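Local coordinates for Serine/threonine-protein kinase-like protein ACR4 (Arabidopsis thaliana, PDB 7A0J) that acts as a plant membrane receptor kinase that controls formative cell divisions in root meristems in response to the CLE40 peptide, here represented by its extracellular beta-propeller domain, at residues K230-A235 with I246-H251; T268-Y273 with G284-T289. All blocks are in the same frame, centred on the assembly; numbering follows the deposited sequence.

Both contacts sit on the same side of the propeller, with centres about 14 Å apart and each about 19 Å from the centre of the chain. Neither belongs to the deep core: each mixes two buried residues with more exposed ones. Contact 1 closes the open end of the hairpin 233-238/242-247 in repeat 6 with three backbone hydrogen bonds and adds leucine packing and charged or polar side chains. Contact 2 sets the loop leading into strand 274-277 against the end of strand 281-285 in repeat 7, with one backbone bond and mostly aromatic and aliphatic packing. They meet where Ile-246 packs on the backbone of Phe-272 and Tyr-273 and His-251 ND1 probably hydrogen-bonds to Phe-272 O.

Contact 1 of 2, residues K230-A235 with I246-H251; sequences KEPLLA and IKRYDH
Leu-233 and Lys-247 face each other as an antiparallel non-hydrogen-bonded pair, their CA atoms 4.4 Å apart and their side chains diverging. Backbone bonds flank the pair: Leu-234 N gives to Ile-246 O at 2.8 Å, and Arg-248 N to Pro-232 O at 3.0 Å. Pro-232 O has a second partner, a water that donates to it and accepts from Tyr-249 N, tying the turn after Lys-247 to the incoming chain. The chain bends at Leu-234; past this corner Ile-246 N gives to Ala-235 O in a looser pairing.

Arg-248 starts with CG anti to the backbone N (chi1 -174°) and bends at chi3, which brings the flat of its guanidinium against Pro-232, with CB 3.6 Å above the plane over its centre. NH1 bonds to the carbonyl of Leu-198, which with the proline on one face restricts how the group can turn. The aliphatic part of Arg-248 crosses Leu-234 at about a right angle, CG meeting CD2 at 3.7 Å. The other methyl of Leu-234, CD1, sits tightly over one face of the His-251 ring, 3.2 Å from NE2; ND1 of that ring bonds to Phe-272 O. On the other flank the extended Lys-247 passes obliquely by Glu-231, a long salt bridge with NZ 3.8 Å from OE1.

The arrangement is the open end of an antiparallel beta hairpin; the hairpin's second strand, 242-247, also pairs antiparallel with strand 253-257, to which the Cys-244 to Cys-255 disulfide ties it, and the three strands make a blade of the propeller.

Contact 2 of 2, residues T268-Y273 with G284-T289; sequences TGIGFY and GVLTGT
Phe-272 lays one face of its ring over the backbone of Gly-284, whose CA stands 3.9 Å from the ring centroid in a CH-pi contact. This is the loop entering a blade of the beta propeller, in repeat 7, folded against the end of strand 281-285, the middle strand of an antiparallel sheet. The glycine suits the site: a CB at Gly-284 would point at the ring and clash with Phe-272 CD1. On the opposite face lies Ile-270 CG2, offset toward the rim, so that the ring is sandwiched between its own loop and the strand.

Leu-286 CD1 comes obliquely to within 3.4 Å of Phe-272 CE1, while its CD2 meets Ile-270 CG2 at 3.7 Å, one leucine thus bridging Ile-270 and Phe-272. Beyond it Phe-272 also touches Val-294 of the neighbouring strand. Replacing Phe-272 by an alanine would probably open a gap between Gly-284 CA, Ile-270 CG2 and Leu-286 CD1, with all three losing their common packing surface.

The one backbone hydrogen bond between the segments runs from Tyr-273 N to Val-285 O, 3.1 Å long and close to straight at 163°. Tyr-273 then carries CG between its backbone N and carbonyl carbon (chi1 79°), which folds the ring back over the strand it is bonded to. Val-285 CG2 presses on one face of that ring, 3.6 Å from its centroid, and Leu-286 O lies at the ring's edge, near its plane, 3.4 Å from Tyr-273 CD2.

Contact 1 of 2, residues K230-A235 with I246-H251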
loop_
_atom_site.group_PDB
_atom_site.type_symbol
_atom_site.label_atom_id
_atom_site.label_comp_id
_atom_site.label_asym_id
_atom_site.label_seq_id
_atom_site.Cartn_x
_atom_site.Cartn_y
_atom_site.Cartn_z
ATOM N N LYS A 230 -21.307 1.321 6.662
ATOM C CA LYS A 230 -21.494 2.118 7.907
ATOM C C LYS A 230 -20.816 1.411 9.088
ATOM O O LYS A 230 -20.523 2.092 10.089
ATOM C CB LYS A 230 -22.986 2.322 8.187
ATOM N N GLU A 231 -20.571 0.100 8.967
ATOM C CA GLU A 231 -20.035 -0.765 10.052
ATOM C C GLU A 231 -18.589 -0.376 10.349
ATOM O O GLU A 231 -17.869 0.058 9.450
ATOM C CB GLU A 231 -20.109 -2.244 9.659
ATOM C CG GLU A 231 -21.524 -2.768 9.475
ATOM C CD GLU A 231 -22.155 -2.516 8.114
ATOM O OE1 GLU A 231 -21.408 -2.381 7.125
ATOM O OE2 GLU A 231 -23.398 -2.452 8.047
ATOM N N PRO A 232 -18.116 -0.515 11.610
ATOM C CA PRO A 232 -16.701 -0.317 11.928
ATOM C C PRO A 232 -15.801 -1.258 11.111
ATOM O O PRO A 232 -16.134 -2.425 11.003
ATOM C CB PRO A 232 -16.600 -0.652 13.426
ATOM C CG PRO A 232 -18.012 -0.488 13.952
ATOM C CD PRO A 232 -18.912 -0.869 12.796
ATOM N N LEU A 233 -14.707 -0.730 10.550
ATOM C CA LEU A 233 -13.713 -1.501 9.754
ATOM C C LEU A 233 -12.389 -1.587 10.523
ATOM O O LEU A 233 -12.034 -0.599 11.194
ATOM C CB LEU A 233 -13.504 -0.821 8.396
ATOM C CG LEU A 233 -14.728 -0.729 7.485
ATOM C CD1 LEU A 233 -14.309 -0.364 6.068
ATOM C CD2 LEU A 233 -15.522 -2.027 7.477
ATOM N N LEU A 234 -11.699 -2.729 10.421
ATOM C CA LEU A 234 -10.339 -2.961 10.983
ATOM C C LEU A 234 -9.281 -2.524 9.964
ATOM O O LEU A 234 -8.256 -1.957 10.386
ATOM C CB LEU A 234 -10.166 -4.444 11.325
ATOM C CG LEU A 234 -10.844 -4.913 12.611
ATOM C CD1 LEU A 234 -10.883 -6.433 12.673
ATOM C CD2 LEU A 234 -10.147 -4.347 13.841
ATOM N N ALA A 235 -9.518 -2.800 8.677
ATOM C CA ALA A 235 -8.592 -2.506 7.558
ATOM C C ALA A 235 -9.379 -2.011 6.341
ATOM O O ALA A 235 -10.573 -2.349 6.218
ATOM C CB ALA A 235 -7.788 -3.737 7.221
ATOM N N ILE A 246 -12.218 -4.911 5.827
ATOM C CA ILE A 246 -12.565 -6.007 6.777
ATOM C C ILE A 246 -13.424 -5.396 7.891
ATOM O O ILE A 246 -12.936 -4.464 8.554
ATOM C CB ILE A 246 -11.286 -6.682 7.314
ATOM C CG1 ILE A 246 -10.475 -7.317 6.181
ATOM C CG2 ILE A 246 -11.615 -7.687 8.408
ATOM C CD1 ILE A 246 -9.124 -7.854 6.604
ATOM N N LYS A 247 -14.657 -5.887 8.062
ATOM C CA LYS A 247 -15.585 -5.469 9.148
ATOM C C LYS A 247 -15.034 -5.979 10.484
ATOM O O LYS A 247 -14.591 -7.137 10.528
ATOM C CB LYS A 247 -16.994 -6.019 8.904
ATOM C CG LYS A 247 -17.696 -5.495 7.659
ATOM C CD LYS A 247 -19.091 -6.057 7.490
ATOM C CE LYS A 247 -19.791 -5.563 6.243
ATOM N NZ LYS A 247 -21.191 -6.047 6.178
ATOM N N ARG A 248 -15.066 -5.149 11.527
ATOM C CA ARG A 248 -14.432 -5.440 12.841
ATOM C C ARG A 248 -15.137 -6.609 13.536
ATOM O O ARG A 248 -14.436 -7.400 14.201
ATOM C CB ARG A 248 -14.452 -4.204 13.744
ATOM C CG ARG A 248 -13.693 -4.388 15.051
ATOM C CD ARG A 248 -13.403 -3.064 15.727
ATOM N NE ARG A 248 -14.618 -2.440 16.232
ATOM C CZ ARG A 248 -14.740 -1.155 16.552
ATOM N NH1 ARG A 248 -13.716 -0.328 16.412
ATOM N NH2 ARG A 248 -15.895 -0.696 17.003
ATOM N N TYR A 249 -16.461 -6.717 13.392
ATOM C CA TYR A 249 -17.303 -7.666 14.167
ATOM C C TYR A 249 -17.051 -9.107 13.703
ATOM O O TYR A 249 -16.777 -9.958 14.574
ATOM C CB TYR A 249 -18.787 -7.299 14.077
ATOM C CG TYR A 249 -19.594 -7.789 15.252
ATOM C CD1 TYR A 249 -19.567 -7.113 16.460
ATOM C CD2 TYR A 249 -20.357 -8.944 15.172
ATOM C CE1 TYR A 249 -20.291 -7.557 17.554
ATOM C CE2 TYR A 249 -21.087 -9.402 16.256
ATOM C CZ TYR A 249 -21.054 -8.706 17.452
ATOM O OH TYR A 249 -21.766 -9.141 18.532
ATOM N N ASP A 250 -17.145 -9.374 12.394
ATOM C CA ASP A 250 -17.128 -10.752 11.826
ATOM C C ASP A 250 -15.915 -10.968 10.903
ATOM O O ASP A 250 -15.823 -12.065 10.321
ATOM C CB ASP A 250 -18.448 -11.067 11.113
ATOM C CG ASP A 250 -18.771 -10.170 9.928
ATOM O OD1 ASP A 250 -18.008 -9.214 9.683
ATOM O OD2 ASP A 250 -19.788 -10.435 9.258
ATOM N N HIS A 251 -15.019 -9.981 10.774
ATOM C CA HIS A 251 -13.786 -10.042 9.938
ATOM C C HIS A 251 -14.123 -10.379 8.476
ATOM O O HIS A 251 -13.212 -10.840 7.754
ATOM C CB HIS A 251 -12.777 -11.037 10.536
ATOM C CG HIS A 251 -11.871 -10.439 11.560
ATOM N ND1 HIS A 251 -10.524 -10.233 11.323
ATOM C CD2 HIS A 251 -12.106 -10.000 12.815
ATOM C CE1 HIS A 251 -9.970 -9.698 12.392
ATOM N NE2 HIS A 251 -10.920 -9.544 13.322
HETATM O O HOH W 1 -17.845 -4.366 12.091
#

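Contact 2 of 2, residues T268-Y273 with G284-T289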
loop_
_atom_site.group_PDB
_atom_site.type_symbol
_atom_site.label_atom_id
_atom_site.label_comp_id
_atom_site.label_asym_id
_atom_site.label_seq_id
_atom_site.Cartn_x
_atom_site.Cartn_y
_atom_site.Cartn_z
ATOM N N THR A 268 -18.206 -13.907 1.070
ATOM C CA THR A 268 -19.010 -13.464 2.244
ATOM C C THR A 268 -18.683 -14.301 3.489
ATOM O O THR A 268 -18.610 -13.707 4.585
ATOM C CB THR A 268 -20.508 -13.518 1.919
ATOM O OG1 THR A 268 -20.846 -14.861 1.569
ATOM C CG2 THR A 268 -20.897 -12.587 0.792
ATOM N N GLY A 269 -18.498 -15.616 3.330
ATOM C CA GLY A 269 -18.423 -16.583 4.446
ATOM C C GLY A 269 -17.036 -16.690 5.064
ATOM O O GLY A 269 -16.889 -17.484 6.015
ATOM N N ILE A 270 -16.058 -15.926 4.565
ATOM C CA ILE A 270 -14.623 -16.009 4.978
ATOM C C ILE A 270 -14.323 -14.908 6.000
ATOM O O ILE A 270 -14.904 -13.813 5.876
ATOM C CB ILE A 270 -13.687 -15.899 3.756
ATOM C CG1 ILE A 270 -14.081 -16.869 2.638
ATOM C CG2 ILE A 270 -12.235 -16.082 4.176
ATOM C CD1 ILE A 270 -13.349 -16.631 1.341
ATOM N N GLY A 271 -13.432 -15.194 6.954
ATOM C CA GLY A 271 -12.859 -14.206 7.889
ATOM C C GLY A 271 -11.371 -14.014 7.645
ATOM O O GLY A 271 -10.582 -14.861 8.107
ATOM N N PHE A 272 -11.006 -12.943 6.934
ATOM C CA PHE A 272 -9.603 -12.537 6.653
ATOM C C PHE A 272 -9.069 -11.718 7.832
ATOM O O PHE A 272 -9.882 -11.065 8.518
ATOM C CB PHE A 272 -9.522 -11.708 5.369
ATOM C CG PHE A 272 -10.022 -12.398 4.125
ATOM C CD1 PHE A 272 -9.300 -13.428 3.544
ATOM C CD2 PHE A 272 -11.207 -12.002 3.523
ATOM C CE1 PHE A 272 -9.754 -14.053 2.392
ATOM C CE2 PHE A 272 -11.661 -12.628 2.372
ATOM C CZ PHE A 272 -10.933 -13.651 1.809
ATOM N N TYR A 273 -7.751 -11.749 8.054
ATOM C CA TYR A 273 -7.049 -10.906 9.058
ATOM C C TYR A 273 -6.374 -9.716 8.362
ATOM O O TYR A 273 -5.940 -8.797 9.082
ATOM C CB TYR A 273 -6.082 -11.745 9.903
ATOM C CG TYR A 273 -4.757 -12.091 9.272
ATOM C CD1 TYR A 273 -3.722 -11.169 9.220
ATOM C CD2 TYR A 273 -4.513 -13.361 8.774
ATOM C CE1 TYR A 273 -2.496 -11.486 8.656
ATOM C CE2 TYR A 273 -3.292 -13.697 8.210
ATOM C CZ TYR A 273 -2.278 -12.756 8.151
ATOM O OH TYR A 273 -1.072 -13.078 7.597
ATOM N N GLY A 284 -7.090 -11.585 0.028
ATOM C CA GLY A 284 -7.167 -11.668 1.497
ATOM C C GLY A 284 -6.390 -12.864 2.013
ATOM O O GLY A 284 -6.270 -13.853 1.264
ATOM N N VAL A 285 -5.877 -12.775 3.244
ATOM C CA VAL A 285 -5.126 -13.868 3.931
ATOM C C VAL A 285 -5.950 -14.345 5.134
ATOM O O VAL A 285 -6.423 -13.488 5.905
ATOM C CB VAL A 285 -3.705 -13.428 4.337
ATOM C CG1 VAL A 285 -2.777 -13.368 3.133
ATOM C CG2 VAL A 285 -3.686 -12.101 5.085
ATOM N N LEU A 286 -6.134 -15.665 5.256
ATOM C CA LEU A 286 -6.833 -16.332 6.388
ATOM C C LEU A 286 -5.802 -16.698 7.460
ATOM O O LEU A 286 -6.044 -16.391 8.643
ATOM C CB LEU A 286 -7.551 -17.590 5.887
ATOM C CG LEU A 286 -8.844 -17.356 5.108
ATOM C CD1 LEU A 286 -8.554 -16.948 3.672
ATOM C CD2 LEU A 286 -9.717 -18.601 5.136
ATOM N N THR A 287 -4.706 -17.340 7.045
ATOM C CA THR A 287 -3.627 -17.858 7.927
ATOM C C THR A 287 -2.294 -17.845 7.169
ATOM O O THR A 287 -2.294 -17.472 5.979
ATOM C CB THR A 287 -3.986 -19.257 8.448
ATOM O OG1 THR A 287 -2.889 -19.743 9.222
ATOM C CG2 THR A 287 -4.308 -20.240 7.343
ATOM N N GLY A 288 -1.210 -18.243 7.843
ATOM C CA GLY A 288 0.155 -18.298 7.286
ATOM C C GLY A 288 0.584 -19.717 6.948
ATOM O O GLY A 288 1.799 -19.995 7.020
ATOM N N THR A 289 -0.370 -20.589 6.601
ATOM C CA THR A 289 -0.119 -21.954 6.066
ATOM C C THR A 289 0.366 -21.824 4.617
ATOM O O THR A 289 -0.038 -20.851 3.950
ATOM C CB THR A 289 -1.371 -22.835 6.174
#